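Local coordinates for alpha-(N-acetylaminomethylene)succinic acid hydrolase (Mesorhizobium loti, PDB 3KXP), which catalyses the last step of vitamin B6 degradation, hydrolysing (E)-2-(acetamidomethylene)succinate to succinic semialdehyde, acetate, ammonia and carbon dioxide, at residues 290-293 and 294-298; 205-209 and 210-214. All blocks are in the same frame, centred on the assembly; numbering follows the deposited sequence.

Interaction 1: 290-293 and 294-298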
loop_
_atom_site.group_PDB
_atom_site.type_symbol
_atom_site.label_atom_id
_atom_site.label_comp_id
_atom_site.label_asym_id
_atom_site.label_seq_id
_atom_site.Cartn_x
_atom_site.Cartn_y
_atom_site.Cartn_z
ATOM N N PRO A 290 -9.326 -2.100 11.535
ATOM C CA PRO A 290 -10.383 -1.818 12.513
ATOM C C PRO A 290 -10.668 -3.042 13.374
ATOM O O PRO A 290 -10.638 -4.175 12.892
ATOM C CB PRO A 290 -11.582 -1.452 11.637
ATOM C CG PRO A 290 -10.953 -0.987 10.346
ATOM C CD PRO A 290 -9.842 -1.973 10.162
ATOM N N GLY A 291 -10.945 -2.804 14.649
ATOM C CA GLY A 291 -11.238 -3.894 15.563
ATOM C C GLY A 291 -10.024 -4.675 16.045
ATOM O O GLY A 291 -10.161 -5.552 16.899
ATOM N N ALA A 292 -8.843 -4.366 15.510
ATOM C CA ALA A 292 -7.621 -5.068 15.897
ATOM C C ALA A 292 -6.727 -4.281 16.850
ATOM O O ALA A 292 -6.576 -3.062 16.717
ATOM C CB ALA A 292 -6.823 -5.445 14.650
ATOM N N ASP A 293 -6.140 -4.981 17.817
ATOM C CA ASP A 293 -5.222 -4.346 18.754
ATOM C C ASP A 293 -3.818 -4.685 18.238
ATOM O O ASP A 293 -3.633 -4.860 17.029
ATOM C CB ASP A 293 -5.433 -4.852 20.195
ATOM C CG ASP A 293 -5.201 -6.354 20.342
ATOM O OD1 ASP A 293 -5.233 -6.853 21.492
ATOM O OD2 ASP A 293 -4.990 -7.037 19.315
ATOM N N HIS A 294 -2.834 -4.782 19.123
ATOM C CA HIS A 294 -1.478 -5.081 18.690
ATOM C C HIS A 294 -1.351 -6.379 17.889
ATOM O O HIS A 294 -0.524 -6.471 16.975
ATOM C CB HIS A 294 -0.554 -5.123 19.915
ATOM C CG HIS A 294 0.839 -5.591 19.620
ATOM N ND1 HIS A 294 1.658 -4.973 18.696
ATOM C CD2 HIS A 294 1.574 -6.593 20.161
ATOM C CE1 HIS A 294 2.835 -5.570 18.685
ATOM N NE2 HIS A 294 2.811 -6.557 19.564
ATOM N N TYR A 295 -2.178 -7.371 18.221
ATOM C CA TYR A 295 -2.132 -8.684 17.573
ATOM C C TYR A 295 -2.977 -8.778 16.305
ATOM O O TYR A 295 -3.874 -9.612 16.188
ATOM C CB TYR A 295 -2.551 -9.730 18.604
ATOM C CG TYR A 295 -1.769 -9.546 19.877
ATOM C CD1 TYR A 295 -0.449 -9.995 19.978
ATOM C CD2 TYR A 295 -2.291 -8.798 20.934
ATOM C CE1 TYR A 295 0.335 -9.693 21.095
ATOM C CE2 TYR A 295 -1.513 -8.490 22.058
ATOM C CZ TYR A 295 -0.202 -8.937 22.126
ATOM O OH TYR A 295 0.575 -8.618 23.217
ATOM N N VAL A 296 -2.644 -7.929 15.340
ATOM C CA VAL A 296 -3.368 -7.844 14.080
ATOM C C VAL A 296 -3.623 -9.136 13.306
ATOM O O VAL A 296 -4.777 -9.475 13.030
ATOM C CB VAL A 296 -2.678 -6.851 13.128
ATOM C CG1 VAL A 296 -3.582 -6.574 11.924
ATOM C CG2 VAL A 296 -2.336 -5.570 13.889
ATOM N N ASN A 297 -2.564 -9.853 12.945
ATOM C CA ASN A 297 -2.743 -11.070 12.167
ATOM C C ASN A 297 -3.592 -12.145 12.859
ATOM O O ASN A 297 -4.349 -12.871 12.201
ATOM C CB ASN A 297 -1.378 -11.631 11.716
ATOM C CG ASN A 297 -0.437 -11.914 12.874
ATOM O OD1 ASN A 297 -0.017 -13.058 13.076
ATOM N ND2 ASN A 297 -0.086 -10.874 13.631
ATOM N N GLU A 298 -3.503 -12.234 14.181
ATOM C CA GLU A 298 -4.289 -13.234 14.890
ATOM C C GLU A 298 -5.734 -12.782 15.137
ATOM O O GLU A 298 -6.665 -13.585 15.049
ATOM C CB GLU A 298 -3.603 -13.598 16.217
ATOM C CG GLU A 298 -2.405 -14.528 16.047
ATOM C CD GLU A 298 -1.488 -14.581 17.265
ATOM O OE1 GLU A 298 -0.726 -13.616 17.483
ATOM O OE2 GLU A 298 -1.522 -15.588 18.001
#
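Asp-293 swings its carboxylate forward, and OD2 accepts the backbone N-H of Tyr-295 in an Asx turn, with N to OD2 at 3.0 Å. The bond is bent, 143° at the hydrogen, and the donor stands well above the carboxylate plane. With chi1 at 61°, CG lies between the backbone N and the carbonyl carbon, which folds the acid toward the residues that follow it. The other oxygen, OD1, sits at the edge of the Tyr-295 ring, 3.6 Å from CD2, and accepts a hydrogen bond from Asn-206. CD2 of His-294 lies over one face of the same ring, toward its rim. CG2 of Val-296 packs 3.5 Å from the carbonyl O of Asp-293. Tyr-295, centre of an inverse gamma turn, is also the N-cap residue of the helix. His-294, inferred to be an active-site residue together with Ser-142 and Asp-166, is hydrogen-bonded through ND1 to OD2 of Asp-166, consistent with the catalytic triad of alpha/beta hydrolases. The turn thus connects strand 286-289, at one edge of the main sheet within the chain, to helix 296-299, with Val-296 against helix 301-313 and Tyr-295 against helix 209-218.

Interaction 2: 205-209 and 210-214; sequences PNIPA and DAIRI
Ile-207 and Ile-212 form a hydrophobic staple at the N-terminal start of helix 209-218, an apolar contact between residues five apart that spans the N-cap residue, Pro-208. CD1 of Ile-212 reaches to 4.0 Å from CB of Ile-207, the two branched chains crossing at a slant. Ile-212 has CG1 beside its own backbone N (chi1 -71°), which lays that branch near the carbonyl oxygens of Ile-207 and Pro-208; the further turn at chi2 (-66°) brings CD1 to Ile-207. Four residues on from Ile-207, Ala-211 adds to the staple: CG2 of Ile-207 lies against its CB, at 3.3 Å a tight approach. The pyrrolidine ring of Pro-208 adds a looser contact, CD to CB of Ala-211 at 4.3 Å. Beyond these residues, Ile-207 rests on Tyr-295, while Ile-212 packs on Glu-197 and Leu-200 of helix 193-203. An alanine in place of Ile-212 would probably deprive Ile-207 of its CD1 partner and open a gap toward Leu-200, leaving the loop less firmly seated on the helix.

Outside this apolar patch the backbone takes over. The carbonyl O of Pro-208 receives the N-H of Ile-212 in the carbonyl plane, with N to O at 2.9 Å, and a weak, strongly bent second bond from Ala-211 N. At the polar edge, the side chain of Arg-213 starts close to the carbonyl of Ala-209, then bends at chi2 and chi3 and leads off to salt bridges with Glu-197 and Glu-217. Its backbone N-H remains in the helix, meeting Ala-209 O almost straight, 168° at the hydrogen and 2.8 Å from N to O.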
loop_
_atom_site.group_PDB
_atom_site.type_symbol
_atom_site.label_atom_id
_atom_site.label_comp_id
_atom_site.label_asym_id
_atom_site.label_seq_id
_atom_site.Cartn_x
_atom_site.Cartn_y
_atom_site.Cartn_z
ATOM N N PRO A 205 -6.525 -10.975 25.807
ATOM C CA PRO A 205 -7.993 -10.988 25.782
ATOM C C PRO A 205 -8.690 -10.890 24.430
ATOM O O PRO A 205 -9.790 -11.419 24.266
ATOM C CB PRO A 205 -8.365 -9.835 26.722
ATOM C CG PRO A 205 -7.236 -8.870 26.524
ATOM C CD PRO A 205 -6.032 -9.794 26.542
ATOM N N ASN A 206 -8.064 -10.234 23.458
ATOM C CA ASN A 206 -8.688 -10.091 22.140
ATOM C C ASN A 206 -8.322 -11.181 21.137
ATOM O O ASN A 206 -8.917 -11.256 20.062
ATOM C CB ASN A 206 -8.357 -8.723 21.545
ATOM C CG ASN A 206 -8.775 -7.591 22.449
ATOM O OD1 ASN A 206 -9.913 -7.553 22.912
ATOM N ND2 ASN A 206 -7.860 -6.657 22.710
ATOM N N ILE A 207 -7.355 -12.027 21.482
ATOM C CA ILE A 207 -6.947 -13.092 20.576
ATOM C C ILE A 207 -7.940 -14.253 20.634
ATOM O O ILE A 207 -8.267 -14.743 21.710
ATOM C CB ILE A 207 -5.525 -13.603 20.922
ATOM C CG1 ILE A 207 -4.538 -12.431 20.898
ATOM C CG2 ILE A 207 -5.099 -14.685 19.933
ATOM C CD1 ILE A 207 -3.067 -12.836 20.846
ATOM N N PRO A 208 -8.437 -14.697 19.471
ATOM C CA PRO A 208 -9.398 -15.797 19.314
ATOM C C PRO A 208 -8.935 -17.127 19.923
ATOM O O PRO A 208 -7.760 -17.481 19.824
ATOM C CB PRO A 208 -9.551 -15.905 17.796
ATOM C CG PRO A 208 -9.276 -14.517 17.324
ATOM C CD PRO A 208 -8.089 -14.130 18.157
ATOM N N ALA A 209 -9.868 -17.864 20.529
ATOM C CA ALA A 209 -9.569 -19.160 21.154
ATOM C C ALA A 209 -8.667 -20.044 20.288
ATOM O O ALA A 209 -7.710 -20.642 20.780
ATOM C CB ALA A 209 -10.866 -19.900 21.473
ATOM N N ASP A 210 -8.972 -20.128 18.997
ATOM C CA ASP A 210 -8.170 -20.936 18.085
ATOM C C ASP A 210 -6.697 -20.526 18.094
ATOM O O ASP A 210 -5.804 -21.379 18.089
ATOM C CB ASP A 210 -8.714 -20.826 16.658
ATOM C CG ASP A 210 -10.025 -21.564 16.480
ATOM O OD1 ASP A 210 -10.043 -22.799 16.680
ATOM O OD2 ASP A 210 -11.040 -20.910 16.143
ATOM N N ALA A 211 -6.449 -19.220 18.092
ATOM C CA ALA A 211 -5.089 -18.707 18.100
ATOM C C ALA A 211 -4.457 -18.961 19.462
ATOM O O ALA A 211 -3.263 -19.237 19.558
ATOM C CB ALA A 211 -5.087 -17.201 17.774
ATOM N N ILE A 212 -5.257 -18.862 20.519
ATOM C CA ILE A 212 -4.740 -19.115 21.852
ATOM C C ILE A 212 -4.261 -20.567 21.903
ATOM O O ILE A 212 -3.142 -20.847 22.344
ATOM C CB ILE A 212 -5.819 -18.877 22.947
ATOM C CG1 ILE A 212 -6.104 -17.378 23.082
ATOM C CG2 ILE A 212 -5.345 -19.441 24.294
ATOM C CD1 ILE A 212 -4.941 -16.574 23.610
ATOM N N ARG A 213 -5.102 -21.481 21.430
ATOM C CA ARG A 213 -4.762 -22.900 21.415
ATOM C C ARG A 213 -3.489 -23.168 20.603
ATOM O O ARG A 213 -2.650 -23.975 21.011
ATOM C CB ARG A 213 -5.944 -23.714 20.868
ATOM C CG ARG A 213 -5.627 -25.131 20.416
ATOM C CD ARG A 213 -5.112 -26.054 21.527
ATOM N NE ARG A 213 -6.078 -26.351 22.586
ATOM C CZ ARG A 213 -6.066 -27.472 23.315
ATOM N NH1 ARG A 213 -5.149 -28.405 23.088
ATOM N NH2 ARG A 213 -6.948 -27.650 24.294
ATOM N N ILE A 214 -3.332 -22.494 19.464
ATOM C CA ILE A 214 -2.131 -22.690 18.658
ATOM C C ILE A 214 -0.872 -22.279 19.434
ATOM O O ILE A 214 0.132 -22.990 19.406
ATOM C CB ILE A 214 -2.206 -21.910 17.321
ATOM C CG1 ILE A 214 -3.181 -22.617 16.376
ATOM C CG2 ILE A 214 -0.815 -21.819 16.674
ATOM C CD1 ILE A 214 -3.447 -21.870 15.081
#

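How the interactions relate
Interaction 2 comes first along the chain, in the loop and helix that follow helix 193-203; interaction 1 lies some eighty residues later, beyond the last strand of the main sheet. Their centres are nevertheless only about 12 Å apart, on the same side of the chain's centre, and they touch directly, through the hydrogen bond of Asn-206 to Asp-293 and the packing of Ile-207 on Tyr-295. Glu-298 also meets Pro-208 and Ala-211. The start of helix 209-218 is therefore packed against the turn bearing His-294, an inferred active-site residue, joining the helical insertion between strands 159-165 and 258-263, which probably forms the cap of this alpha/beta hydrolase, to the core.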